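Local coordinates for bifunctional GH43-CE protein (Bacteroides eggerthii, PDB 6MLY), which probably acts in arabinoxylan breakdown, joining a family 43 glycoside hydrolase domain of likely beta-xylosidase type to a concanavalin A-like domain and a probable carbohydrate esterase domain, at residues H50-V55 and H336-A341; V273-Y278 and P482-Y487; W332-N337 and A366-T371; Y351-T356 and Y502-Y507. One frame throughout, in Å; residues are numbered along the deposited sequence.

Contact 1: residues H50-V55 and H336-A341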
loop_
_atom_site.group_PDB
_atom_site.type_symbol
_atom_site.label_atom_id
_atom_site.label_comp_id
_atom_site.label_asym_id
_atom_site.label_seq_id
_atom_site.Cartn_x
_atom_site.Cartn_y
_atom_site.Cartn_z
ATOM N N HIS A 50 -3.308 8.938 19.257
ATOM C CA HIS A 50 -2.050 9.640 19.508
ATOM C C HIS A 50 -1.880 10.840 18.567
ATOM O O HIS A 50 -0.837 11.480 18.592
ATOM C CB HIS A 50 -0.869 8.672 19.373
ATOM C CG HIS A 50 -0.837 7.976 18.055
ATOM N ND1 HIS A 50 -1.263 6.676 17.906
ATOM C CD2 HIS A 50 -0.499 8.412 16.826
ATOM C CE1 HIS A 50 -1.164 6.327 16.645
ATOM N NE2 HIS A 50 -0.695 7.374 15.960
ATOM N N MET A 51 -2.898 11.141 17.751
ATOM C CA MET A 51 -2.861 12.295 16.856
ATOM C C MET A 51 -3.123 13.588 17.640
ATOM O O MET A 51 -3.746 13.581 18.697
ATOM C CB MET A 51 -3.902 12.175 15.738
ATOM C CG MET A 51 -3.776 10.915 14.906
ATOM S SD MET A 51 -2.116 10.629 14.221
ATOM C CE MET A 51 -2.157 11.723 12.803
ATOM N N SER A 52 -2.649 14.697 17.068
ATOM C CA SER A 52 -2.777 16.034 17.609
ATOM C C SER A 52 -3.161 16.983 16.473
ATOM O O SER A 52 -2.393 17.125 15.521
ATOM C CB SER A 52 -1.486 16.449 18.272
ATOM O OG SER A 52 -1.415 17.858 18.443
ATOM N N PRO A 53 -4.335 17.633 16.560
ATOM C CA PRO A 53 -5.255 17.612 17.691
ATOM C C PRO A 53 -6.041 16.301 17.861
ATOM O O PRO A 53 -5.951 15.402 17.004
ATOM C CB PRO A 53 -6.224 18.765 17.389
ATOM C CG PRO A 53 -6.271 18.810 15.892
ATOM C CD PRO A 53 -4.845 18.500 15.487
ATOM N N GLY A 54 -6.800 16.224 18.972
ATOM C CA GLY A 54 -7.469 15.000 19.448
ATOM C C GLY A 54 -8.983 15.133 19.521
ATOM O O GLY A 54 -9.520 16.240 19.545
ATOM N N VAL A 55 -9.657 13.974 19.579
ATOM C CA VAL A 55 -11.127 13.827 19.643
ATOM C C VAL A 55 -11.771 14.718 18.582
ATOM O O VAL A 55 -12.276 15.794 18.891
ATOM C CB VAL A 55 -11.693 14.121 21.049
ATOM C CG1 VAL A 55 -13.137 13.652 21.178
ATOM C CG2 VAL A 55 -10.845 13.513 22.157
ATOM N N HIS A 336 1.613 12.656 17.091
ATOM C CA HIS A 336 2.058 13.088 18.415
ATOM C C HIS A 336 2.118 14.621 18.448
ATOM O O HIS A 336 1.717 15.279 17.486
ATOM C CB HIS A 336 3.396 12.426 18.788
ATOM C CG HIS A 336 3.277 11.033 19.310
ATOM N ND1 HIS A 336 2.870 9.976 18.520
ATOM C CD2 HIS A 336 3.547 10.515 20.527
ATOM C CE1 HIS A 336 2.875 8.869 19.234
ATOM N NE2 HIS A 336 3.287 9.174 20.469
ATOM N N ASN A 337 2.599 15.174 19.567
ATOM C CA ASN A 337 2.641 16.615 19.779
ATOM C C ASN A 337 3.605 17.263 18.792
ATOM O O ASN A 337 4.791 16.938 18.778
ATOM C CB ASN A 337 3.040 16.980 21.209
ATOM C CG ASN A 337 1.947 16.676 22.204
ATOM O OD1 ASN A 337 0.865 16.240 21.821
ATOM N ND2 ASN A 337 2.222 16.896 23.479
ATOM N N PRO A 338 3.132 18.223 17.964
ATOM C CA PRO A 338 4.009 18.917 17.024
ATOM C C PRO A 338 4.979 19.851 17.759
ATOM O O PRO A 338 4.661 20.316 18.852
ATOM C CB PRO A 338 3.034 19.727 16.154
ATOM C CG PRO A 338 1.843 19.963 17.051
ATOM C CD PRO A 338 1.746 18.718 17.907
ATOM N N ASP A 339 6.149 20.086 17.158
ATOM C CA ASP A 339 7.020 21.188 17.536
ATOM C C ASP A 339 6.651 22.379 16.644
ATOM O O ASP A 339 7.064 22.448 15.494
ATOM C CB ASP A 339 8.493 20.779 17.439
ATOM C CG ASP A 339 9.477 21.828 17.929
ATOM O OD1 ASP A 339 9.035 22.950 18.240
ATOM O OD2 ASP A 339 10.688 21.512 17.986
ATOM N N ASN A 340 5.858 23.308 17.193
ATOM C CA ASN A 340 5.212 24.376 16.424
ATOM C C ASN A 340 6.228 25.457 16.025
ATOM O O ASN A 340 5.893 26.351 15.248
ATOM C CB ASN A 340 4.025 24.978 17.181
ATOM C CG ASN A 340 2.848 24.030 17.294
ATOM O OD1 ASN A 340 2.582 23.253 16.382
ATOM N ND2 ASN A 340 2.125 24.095 18.404
ATOM N N ALA A 341 7.458 25.367 16.547
ATOM C CA ALA A 341 8.561 26.252 16.154
ATOM C C ALA A 341 9.051 25.922 14.740
ATOM O O ALA A 341 9.461 26.822 14.020
ATOM C CB ALA A 341 9.691 26.143 17.148
#
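His50 and His336 are brought together by different first torsions: CG of His50 sits between its backbone N and carbonyl carbon (chi1 55°), whereas that of His336 lies opposite the carbonyl carbon (chi1 -81°). The pair belongs to a domain seam. The short strand 51-52 leaves the glycoside hydrolase family 43 module, a beta-propeller in this family, and forms the edge of a sheet in the concanavalin A-like beta-sandwich. The imidazole planes are only 26° apart, but the centroids are 5.4 Å from each other and the rings so offset that little of one faces the other. The touching is done instead by CB of His50, 3.8 Å from CE1 of His336. Tyr91 meets both imidazoles edge-to-face, and the backbone amides of Thr90 and Gly92 hydrogen-bond to NE2 of His336 and ND1 of His50, fixing how each ring is turned. With an alanine at His336, the Thr90 amide would probably lose its acceptor, and a gap would open beside CB of His50. The backbones add a weak hydrogen bond from His336 N to His50 O, 3.1 Å long. The same oxygen faces His336 CA at 3.3 Å, in a CH...O contact. Further along, Ser52 points at the incoming loop, its CB 3.5 Å from His336 O. After it the chain turns through a cis peptide into Pro53 and leaves the seam. Ser52 OG is hydrogen-bonded to Asp74 O, and in that position it also lies 3.3 Å from CD of Pro338, against the proline ring.

Contact 2: residues V273-Y278 and P482-Y487; sequences VGRIPY and PHFMGY. With EDO (1,2-ethanediol), chain F.
This contact closes the seam between the family 43 catalytic module, a beta-propeller in this family, and the concanavalin A-like sandwich, beside the presumed active-site region: the side chain of Arg275 is about 9 Å from that of Asp143, predicted to tune the catalytic acid. Phe484, from a loop of the sandwich, brings its ring atom CE2 over the centre of one face of the Arg275 guanidinium, 3.6 Å from CZ. The two planes are 29° apart, so the ring leans over the group. A bend at chi3 (-84°) turns the arginine chain so that its NH1 and NH2 end faces a bound ethanediol, probably from the crystallisation liquor. Both nitrogens grip one oxygen, O1, which lies in the guanidinium plane, NH1 at 2.8 Å and NH2 at 2.9 Å; Asp32 also hydrogen-bonds this ethanediol. A leucine in place of Arg275 would probably leave Asp32 without its long, weak ion-pair partner and Phe484 without the flat group under CE2. Away from the guanidinium, the backbones close up where Gly274 and Gly486 meet, CA to CA 4.0 Å. A CB on either would point into the other segment. Asp29 ties the two segments together here, taking the amide of Arg275 on OD1 and that of Gly486 on OD2. Beside it, Gly486 CA makes a CH...O contact with Val273 O at 3.4 Å.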
loop_
_atom_site.group_PDB
_atom_site.type_symbol
_atom_site.label_atom_id
_atom_site.label_comp_id
_atom_site.label_asym_id
_atom_site.label_seq_id
_atom_site.Cartn_x
_atom_site.Cartn_y
_atom_site.Cartn_z
ATOM N N VAL A 273 -7.122 0.179 5.669
ATOM C CA VAL A 273 -7.826 1.468 5.675
ATOM C C VAL A 273 -8.190 1.842 7.121
ATOM O O VAL A 273 -8.114 3.015 7.496
ATOM C CB VAL A 273 -9.061 1.443 4.749
ATOM C CG1 VAL A 273 -10.252 0.732 5.378
ATOM C CG2 VAL A 273 -9.447 2.840 4.283
ATOM N N GLY A 274 -8.566 0.840 7.926
ATOM C CA GLY A 274 -8.811 1.021 9.362
ATOM C C GLY A 274 -10.148 0.441 9.805
ATOM O O GLY A 274 -10.484 -0.698 9.466
ATOM N N ARG A 275 -10.894 1.243 10.579
ATOM C CA ARG A 275 -12.159 0.849 11.228
ATOM C C ARG A 275 -13.252 1.850 10.823
ATOM O O ARG A 275 -13.237 3.003 11.250
ATOM C CB ARG A 275 -11.942 0.759 12.743
ATOM C CG ARG A 275 -10.751 -0.102 13.142
ATOM C CD ARG A 275 -10.695 -0.436 14.624
ATOM N NE ARG A 275 -10.063 0.607 15.425
ATOM C CZ ARG A 275 -10.286 0.809 16.723
ATOM N NH1 ARG A 275 -11.125 0.030 17.385
ATOM N NH2 ARG A 275 -9.677 1.797 17.353
ATOM N N ILE A 276 -14.193 1.387 9.988
ATOM C CA ILE A 276 -14.993 2.257 9.112
ATOM C C ILE A 276 -16.451 2.262 9.577
ATOM O O ILE A 276 -17.042 1.205 9.779
ATOM C CB ILE A 276 -14.841 1.837 7.628
ATOM C CG1 ILE A 276 -15.233 0.380 7.372
ATOM C CG2 ILE A 276 -13.431 2.100 7.119
ATOM C CD1 ILE A 276 -15.524 0.083 5.924
ATOM N N PRO A 277 -17.057 3.452 9.805
ATOM C CA PRO A 277 -18.475 3.567 10.161
ATOM C C PRO A 277 -19.498 2.830 9.280
ATOM O O PRO A 277 -19.374 2.816 8.045
ATOM C CB PRO A 277 -18.716 5.076 10.033
ATOM C CG PRO A 277 -17.404 5.680 10.457
ATOM C CD PRO A 277 -16.376 4.756 9.843
ATOM N N TYR A 278 -20.503 2.247 9.955
ATOM C CA TYR A 278 -21.637 1.528 9.368
ATOM C C TYR A 278 -22.938 2.033 10.010
ATOM O O TYR A 278 -23.004 2.216 11.227
ATOM C CB TYR A 278 -21.518 0.020 9.612
ATOM C CG TYR A 278 -20.721 -0.754 8.590
ATOM C CD1 TYR A 278 -19.391 -0.456 8.340
ATOM C CD2 TYR A 278 -21.284 -1.815 7.894
ATOM C CE1 TYR A 278 -18.652 -1.172 7.412
ATOM C CE2 TYR A 278 -20.558 -2.540 6.962
ATOM C CZ TYR A 278 -19.235 -2.217 6.717
ATOM O OH TYR A 278 -18.506 -2.922 5.806
ATOM N N PRO A 482 0.504 -1.911 17.977
ATOM C CA PRO A 482 0.253 -0.576 17.446
ATOM C C PRO A 482 0.439 -0.525 15.931
ATOM O O PRO A 482 0.931 -1.492 15.352
ATOM C CB PRO A 482 1.276 0.338 18.150
ATOM C CG PRO A 482 2.249 -0.603 18.810
ATOM C CD PRO A 482 1.437 -1.842 19.103
ATOM N N HIS A 483 0.067 0.593 15.281
ATOM C CA HIS A 483 -0.373 1.834 15.907
ATOM C C HIS A 483 -1.883 1.838 16.204
ATOM O O HIS A 483 -2.403 2.850 16.690
ATOM C CB HIS A 483 -0.003 3.038 15.017
ATOM C CG HIS A 483 1.453 3.170 14.702
ATOM N ND1 HIS A 483 2.448 2.690 15.536
ATOM C CD2 HIS A 483 2.090 3.757 13.664
ATOM C CE1 HIS A 483 3.632 2.958 15.010
ATOM N NE2 HIS A 483 3.439 3.614 13.862
ATOM N N PHE A 484 -2.589 0.740 15.895
ATOM C CA PHE A 484 -4.031 0.578 16.219
ATOM C C PHE A 484 -4.865 1.637 15.478
ATOM O O PHE A 484 -5.949 2.025 15.931
ATOM C CB PHE A 484 -4.261 0.674 17.732
ATOM C CG PHE A 484 -5.454 -0.073 18.279
ATOM C CD1 PHE A 484 -5.556 -0.306 19.643
ATOM C CD2 PHE A 484 -6.470 -0.549 17.458
ATOM C CE1 PHE A 484 -6.643 -0.983 20.174
ATOM C CE2 PHE A 484 -7.552 -1.233 17.989
ATOM C CZ PHE A 484 -7.637 -1.448 19.345
ATOM N N MET A 485 -4.354 2.079 14.325
ATOM C CA MET A 485 -4.922 3.167 13.557
ATOM C C MET A 485 -4.845 2.807 12.072
ATOM O O MET A 485 -4.075 1.928 11.684
ATOM C CB MET A 485 -4.142 4.457 13.824
ATOM C CG MET A 485 -4.783 5.703 13.249
ATOM S SD MET A 485 -3.731 7.153 13.464
ATOM C CE MET A 485 -3.761 7.308 15.248
ATOM N N GLY A 486 -5.676 3.470 11.263
ATOM C CA GLY A 486 -5.627 3.360 9.817
ATOM C C GLY A 486 -4.325 3.917 9.274
ATOM O O GLY A 486 -3.639 4.703 9.943
ATOM N N TYR A 487 -3.972 3.486 8.062
ATOM C CA TYR A 487 -2.839 4.048 7.349
ATOM C C TYR A 487 -3.189 5.489 6.970
ATOM O O TYR A 487 -4.260 5.751 6.434
ATOM C CB TYR A 487 -2.474 3.197 6.128
ATOM C CG TYR A 487 -1.539 2.057 6.436
ATOM C CD1 TYR A 487 -1.902 1.056 7.319
ATOM C CD2 TYR A 487 -0.285 1.977 5.853
ATOM C CE1 TYR A 487 -1.050 0.007 7.619
ATOM C CE2 TYR A 487 0.579 0.931 6.135
ATOM C CZ TYR A 487 0.197 -0.057 7.024
ATOM O OH TYR A 487 1.046 -1.086 7.311
HETATM C C1 EDO F . -10.615 0.670 20.845
HETATM O O1 EDO F . -11.259 1.427 19.812
HETATM C C2 EDO F . -9.768 1.619 21.678
HETATM O O2 EDO F . -10.608 2.652 22.214
#

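Contact 3: residues W332-N337 and A366-T371; sequences WQWNHN and AKNILT
Leu370 overlaps two tryptophans at once, spreading its methyls over Trp332 and Trp334 in the antiparallel sheet of the concanavalin A-like beta-sandwich. CD1 stands 3.5 Å from the centroid of the six-membered ring of Trp334, only 2° off the ring normal. CD2 makes the matching CH-pi contact with Trp332, 3.7 Å from the centroid of its six-membered ring and nearer the rim. The first torsion of Leu370 (chi1 -172°) carries CG out toward the two indoles. Trp332 is itself fixed by a hydrogen bond from NE1 to Asp317, while Asn368 O lies at the edge of the Trp334 ring, in its plane, and Trp334 CE3 is 3.6 Å from Asn368 CA.

Trp334 and Leu370 form a non-hydrogen-bonded pair, flanked by backbone bonds: Gln333 N to Thr371 O, 3.0 Å and nearly straight, and Asn335 N to Ile369 O, 2.9 Å. Asn335 and Ile369 point the same way, side by side, with their CB atoms 4.1 Å apart. At the far end Lys367 folds back so that NZ reaches Asn337 O, weakly; its stronger partner is Asn83 O, in the catalytic module. The Asn335 amide has two partners: ND2 bonds to Tyr91 OH, and OD1 receives His336 ND1 at 3.1 Å, lying in the plane of the His336 ring although ND1 stands 52° above the Asn335 carbonyl plane.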
loop_
_atom_site.group_PDB
_atom_site.type_symbol
_atom_site.label_atom_id
_atom_site.label_comp_id
_atom_site.label_asym_id
_atom_site.label_seq_id
_atom_site.Cartn_x
_atom_site.Cartn_y
_atom_site.Cartn_z
ATOM N N TRP A 332 -6.278 17.964 8.721
ATOM C CA TRP A 332 -4.898 17.752 9.161
ATOM C C TRP A 332 -4.848 17.412 10.654
ATOM O O TRP A 332 -5.522 18.052 11.470
ATOM C CB TRP A 332 -4.039 18.987 8.870
ATOM C CG TRP A 332 -3.759 19.237 7.418
ATOM C CD1 TRP A 332 -4.198 20.291 6.672
ATOM C CD2 TRP A 332 -2.951 18.437 6.540
ATOM N NE1 TRP A 332 -3.724 20.202 5.394
ATOM C CE2 TRP A 332 -2.955 19.076 5.282
ATOM C CE3 TRP A 332 -2.231 17.246 6.687
ATOM C CZ2 TRP A 332 -2.265 18.563 4.184
ATOM C CZ3 TRP A 332 -1.544 16.740 5.602
ATOM C CH2 TRP A 332 -1.568 17.390 4.368
ATOM N N GLN A 333 -4.033 16.399 10.984
ATOM C CA GLN A 333 -3.629 16.066 12.354
ATOM C C GLN A 333 -2.164 15.603 12.317
ATOM O O GLN A 333 -1.791 14.794 11.470
ATOM C CB GLN A 333 -4.515 14.970 12.968
ATOM C CG GLN A 333 -6.006 15.074 12.655
ATOM C CD GLN A 333 -6.827 14.015 13.357
ATOM O OE1 GLN A 333 -6.364 13.372 14.294
ATOM N NE2 GLN A 333 -8.064 13.824 12.917
ATOM N N TRP A 334 -1.348 16.109 13.251
ATOM C CA TRP A 334 0.049 15.699 13.410
ATOM C C TRP A 334 0.123 14.318 14.070
ATOM O O TRP A 334 -0.820 13.869 14.706
ATOM C CB TRP A 334 0.835 16.719 14.242
ATOM C CG TRP A 334 0.777 18.127 13.739
ATOM C CD1 TRP A 334 -0.118 19.092 14.098
ATOM C CD2 TRP A 334 1.680 18.750 12.810
ATOM N NE1 TRP A 334 0.156 20.264 13.447
ATOM C CE2 TRP A 334 1.253 20.085 12.651
ATOM C CE3 TRP A 334 2.801 18.313 12.098
ATOM C CZ2 TRP A 334 1.906 20.981 11.808
ATOM C CZ3 TRP A 334 3.446 19.200 11.266
ATOM C CH2 TRP A 334 3.002 20.515 11.123
ATOM N N ASN A 335 1.275 13.662 13.912
ATOM C CA ASN A 335 1.635 12.460 14.655
ATOM C C ASN A 335 2.301 12.894 15.964
ATOM O O ASN A 335 3.411 13.440 15.936
ATOM C CB ASN A 335 2.565 11.559 13.840
ATOM C CG ASN A 335 3.100 10.373 14.617
ATOM O OD1 ASN A 335 2.405 9.800 15.456
ATOM N ND2 ASN A 335 4.330 9.982 14.318
ATOM N N HIS A 336 1.613 12.656 17.091
ATOM C CA HIS A 336 2.058 13.088 18.415
ATOM C C HIS A 336 2.118 14.621 18.448
ATOM O O HIS A 336 1.717 15.279 17.486
ATOM C CB HIS A 336 3.396 12.426 18.788
ATOM C CG HIS A 336 3.277 11.033 19.310
ATOM N ND1 HIS A 336 2.870 9.976 18.520
ATOM C CD2 HIS A 336 3.547 10.515 20.527
ATOM C CE1 HIS A 336 2.875 8.869 19.234
ATOM N NE2 HIS A 336 3.287 9.174 20.469
ATOM N N ASN A 337 2.599 15.174 19.567
ATOM C CA ASN A 337 2.641 16.615 19.779
ATOM C C ASN A 337 3.605 17.263 18.792
ATOM O O ASN A 337 4.791 16.938 18.778
ATOM C CB ASN A 337 3.040 16.980 21.209
ATOM C CG ASN A 337 1.947 16.676 22.204
ATOM O OD1 ASN A 337 0.865 16.240 21.821
ATOM N ND2 ASN A 337 2.222 16.896 23.479
ATOM N N ALA A 366 10.210 10.544 14.750
ATOM C CA ALA A 366 10.332 11.858 14.116
ATOM C C ALA A 366 9.133 12.737 14.503
ATOM O O ALA A 366 7.997 12.254 14.666
ATOM C CB ALA A 366 10.451 11.714 12.619
ATOM N N LYS A 367 9.409 14.038 14.644
ATOM C CA LYS A 367 8.406 15.035 14.961
ATOM C C LYS A 367 7.930 15.703 13.668
ATOM O O LYS A 367 8.606 15.650 12.643
ATOM C CB LYS A 367 8.985 16.069 15.931
ATOM C CG LYS A 367 9.404 15.516 17.287
ATOM C CD LYS A 367 9.895 16.574 18.252
ATOM C CE LYS A 367 8.782 17.409 18.854
ATOM N NZ LYS A 367 8.003 16.656 19.862
ATOM N N ASN A 368 6.742 16.308 13.745
ATOM C CA ASN A 368 6.168 17.151 12.698
ATOM C C ASN A 368 5.901 16.322 11.434
ATOM O O ASN A 368 6.065 16.810 10.316
ATOM C CB ASN A 368 7.031 18.391 12.442
ATOM C CG ASN A 368 7.143 19.273 13.670
ATOM O OD1 ASN A 368 7.399 18.787 14.768
ATOM N ND2 ASN A 368 6.944 20.571 13.502
ATOM N N ILE A 369 5.459 15.074 11.629
ATOM C CA ILE A 369 4.862 14.283 10.562
ATOM C C ILE A 369 3.379 14.682 10.477
ATOM O O ILE A 369 2.625 14.487 11.437
ATOM C CB ILE A 369 5.065 12.772 10.805
ATOM C CG1 ILE A 369 6.549 12.405 10.913
ATOM C CG2 ILE A 369 4.366 11.950 9.728
ATOM C CD1 ILE A 369 6.808 10.932 11.143
ATOM N N LEU A 370 2.993 15.252 9.326
ATOM C CA LEU A 370 1.666 15.836 9.068
ATOM C C LEU A 370 0.814 14.827 8.289
ATOM O O LEU A 370 1.309 14.226 7.350
ATOM C CB LEU A 370 1.873 17.123 8.264
ATOM C CG LEU A 370 0.634 17.989 8.051
ATOM C CD1 LEU A 370 0.162 18.604 9.362
ATOM C CD2 LEU A 370 0.901 19.071 7.015
ATOM N N THR A 371 -0.461 14.651 8.670
ATOM C CA THR A 371 -1.244 13.512 8.169
ATOM C C THR A 371 -2.715 13.857 7.900
ATOM O O THR A 371 -3.302 14.710 8.555
ATOM C CB THR A 371 -1.218 12.347 9.165
ATOM O OG1 THR A 371 -2.138 12.661 10.210
ATOM C CG2 THR A 371 0.158 12.078 9.735
#

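Contact 4: residues Y351-T356 and Y502-Y507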
loop_
_atom_site.group_PDB
_atom_site.type_symbol
_atom_site.label_atom_id
_atom_site.label_comp_id
_atom_site.label_asym_id
_atom_site.label_seq_id
_atom_site.Cartn_x
_atom_site.Cartn_y
_atom_site.Cartn_z
ATOM N N TYR A 351 3.553 27.810 0.320
ATOM C CA TYR A 351 4.300 26.604 0.668
ATOM C C TYR A 351 4.222 26.346 2.182
ATOM O O TYR A 351 4.236 27.281 3.001
ATOM C CB TYR A 351 5.761 26.743 0.231
ATOM C CG TYR A 351 5.995 26.833 -1.260
ATOM C CD1 TYR A 351 5.714 27.992 -1.967
ATOM C CD2 TYR A 351 6.525 25.765 -1.968
ATOM C CE1 TYR A 351 5.931 28.083 -3.332
ATOM C CE2 TYR A 351 6.746 25.839 -3.333
ATOM C CZ TYR A 351 6.452 27.003 -4.021
ATOM O OH TYR A 351 6.679 27.085 -5.368
ATOM N N LEU A 352 4.127 25.059 2.541
ATOM C CA LEU A 352 4.358 24.556 3.899
ATOM C C LEU A 352 5.845 24.219 4.036
ATOM O O LEU A 352 6.390 23.504 3.186
ATOM C CB LEU A 352 3.496 23.309 4.125
ATOM C CG LEU A 352 3.924 22.405 5.282
ATOM C CD1 LEU A 352 3.643 23.068 6.619
ATOM C CD2 LEU A 352 3.225 21.060 5.203
ATOM N N ARG A 353 6.491 24.728 5.091
ATOM C CA ARG A 353 7.925 24.519 5.296
ATOM C C ARG A 353 8.155 23.805 6.632
ATOM O O ARG A 353 8.113 24.435 7.689
ATOM C CB ARG A 353 8.693 25.845 5.252
ATOM C CG ARG A 353 10.188 25.708 5.513
ATOM C CD ARG A 353 10.955 27.003 5.320
ATOM N NE ARG A 353 11.093 27.337 3.909
ATOM C CZ ARG A 353 11.890 28.284 3.428
ATOM N NH1 ARG A 353 12.613 29.030 4.244
ATOM N NH2 ARG A 353 11.956 28.487 2.125
ATOM N N LEU A 354 8.427 22.497 6.552
ATOM C CA LEU A 354 8.848 21.690 7.694
ATOM C C LEU A 354 10.371 21.812 7.839
ATOM O O LEU A 354 11.096 21.552 6.890
ATOM C CB LEU A 354 8.427 20.233 7.471
ATOM C CG LEU A 354 6.972 20.015 7.060
ATOM C CD1 LEU A 354 6.695 18.545 6.799
ATOM C CD2 LEU A 354 6.021 20.556 8.116
ATOM N N THR A 355 10.830 22.236 9.022
ATOM C CA THR A 355 12.248 22.363 9.354
ATOM C C THR A 355 12.597 21.331 10.432
ATOM O O THR A 355 11.751 20.941 11.234
ATOM C CB THR A 355 12.583 23.796 9.796
ATOM O OG1 THR A 355 12.233 24.681 8.732
ATOM C CG2 THR A 355 14.041 24.004 10.148
ATOM N N THR A 356 13.861 20.903 10.436
ATOM C CA THR A 356 14.385 19.887 11.346
ATOM C C THR A 356 14.733 20.522 12.703
ATOM O O THR A 356 15.050 21.711 12.777
ATOM C CB THR A 356 15.605 19.209 10.709
ATOM O OG1 THR A 356 15.160 18.438 9.590
ATOM C CG2 THR A 356 16.366 18.329 11.675
ATOM N N TYR A 502 15.559 22.253 5.829
ATOM C CA TYR A 502 14.114 22.350 5.625
ATOM C C TYR A 502 13.730 21.739 4.271
ATOM O O TYR A 502 14.592 21.398 3.470
ATOM C CB TYR A 502 13.664 23.810 5.726
ATOM C CG TYR A 502 14.354 24.752 4.773
ATOM C CD1 TYR A 502 13.781 25.084 3.555
ATOM C CD2 TYR A 502 15.577 25.326 5.090
ATOM C CE1 TYR A 502 14.408 25.952 2.674
ATOM C CE2 TYR A 502 16.216 26.197 4.222
ATOM C CZ TYR A 502 15.630 26.510 3.008
ATOM O OH TYR A 502 16.248 27.366 2.146
ATOM N N ALA A 503 12.417 21.601 4.057
ATOM C CA ALA A 503 11.824 21.073 2.836
ATOM C C ALA A 503 10.466 21.745 2.617
ATOM O O ALA A 503 9.568 21.605 3.442
ATOM C CB ALA A 503 11.672 19.577 2.942
ATOM N N ASP A 504 10.325 22.485 1.516
ATOM C CA ASP A 504 9.075 23.167 1.215
ATOM C C ASP A 504 8.117 22.161 0.569
ATOM O O ASP A 504 8.560 21.248 -0.106
ATOM C CB ASP A 504 9.298 24.384 0.315
ATOM C CG ASP A 504 10.353 25.348 0.830
ATOM O OD1 ASP A 504 10.575 25.374 2.063
ATOM O OD2 ASP A 504 10.956 26.058 -0.010
ATOM N N PHE A 505 6.815 22.335 0.821
ATOM C CA PHE A 505 5.746 21.616 0.126
ATOM C C PHE A 505 4.780 22.639 -0.478
ATOM O O PHE A 505 4.198 23.441 0.261
ATOM C CB PHE A 505 4.970 20.707 1.081
ATOM C CG PHE A 505 5.757 19.574 1.688
ATOM C CD1 PHE A 505 5.573 18.270 1.257
ATOM C CD2 PHE A 505 6.661 19.805 2.713
ATOM C CE1 PHE A 505 6.275 17.224 1.834
ATOM C CE2 PHE A 505 7.372 18.758 3.281
ATOM C CZ PHE A 505 7.178 17.470 2.841
ATOM N N ASP A 506 4.625 22.616 -1.810
ATOM C CA ASP A 506 3.746 23.568 -2.503
ATOM C C ASP A 506 2.282 23.222 -2.201
ATOM O O ASP A 506 1.474 24.118 -1.944
ATOM C CB ASP A 506 4.002 23.605 -4.014
ATOM C CG ASP A 506 3.264 24.723 -4.739
ATOM O OD1 ASP A 506 2.889 25.720 -4.075
ATOM O OD2 ASP A 506 3.060 24.591 -5.962
ATOM N N TYR A 507 1.964 21.919 -2.244
ATOM C CA TYR A 507 0.603 21.428 -2.085
ATOM C C TYR A 507 0.605 19.968 -1.609
ATOM O O TYR A 507 1.608 19.261 -1.698
ATOM C CB TYR A 507 -0.183 21.579 -3.396
ATOM C CG TYR A 507 0.229 20.663 -4.522
ATOM C CD1 TYR A 507 -0.242 19.362 -4.606
ATOM C CD2 TYR A 507 1.069 21.106 -5.529
ATOM C CE1 TYR A 507 0.122 18.522 -5.647
ATOM C CE2 TYR A 507 1.446 20.279 -6.576
ATOM C CZ TYR A 507 0.973 18.981 -6.638
ATOM O OH TYR A 507 1.352 18.167 -7.670
#
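The guanidinium of Arg353 lies flat on the ring of Tyr502, centres 4.1 Å apart and planes at 27°, with CE1 of the tyrosine over the middle of the group. Its edge is turned to Asp504, which runs alongside, its carboxylate plane nearly parallel (5°) to the guanidinium plane but displaced from it. NE meets Asp504 OD1 on its syn side, tilted out of the carboxylate plane, at 2.7 Å in a salt bridge, while NH2 reaches OD2 only weakly, at 3.4 Å. Arg353 is extended until chi3 (-74°) bends it, and that bend sets NE beside the carboxylate. OD2 has a second cation, Arg348, which also lies against the Tyr351 ring in a cation-pi contact; the clustered charges probably keep Asp504 ionised. Tyr351 in turn has Asp506 OD1 over the centre of one face, with CE2 3.6 Å from Asp506 CB.

On the reverse of the sheet the chemistry is apolar. Leu354 crosses Phe505 at about a right angle, its CD1 3.6 Å from CE2 of the ring, and Leu352 lies beside the same phenylalanine. The backbones pair antiparallel, held by Leu352 N to Phe505 O (2.8 Å) and Phe505 N to Leu352 O (2.7 Å). Strand 352-355 sits between strand 343-344 and strand 502-511, which has strand 378-386 on its other side; Leu352 and Phe505 pack on Leu491 of strand 488-491, in the facing sheet of the beta-sandwich.

Overall arrangement
Contacts 1 and 2 join the family 43 module to the concanavalin A-like sandwich, whereas contacts 3 and 4 lie within the sandwich, one in each facing sheet. Contacts 1 and 3 share His336 and Asn337, and their strands 51-52 and 333-335 are neighbours in one sheet, so the catalytic module extends a sandwich sheet. Met485 links the two seam contacts, its CE packing on Met51 CG at 3.6 Å. Contacts 3 and 4 meet in the sandwich core, where Leu370 CD2 is 3.6 Å from Leu352 CD2. Contacts 1 to 3 are buried, with imidazoles, glycine backbones plus an arginine under a phenylalanine, and CH-pi packing respectively; contact 4 is partly buried, its charges on the face turned from the core.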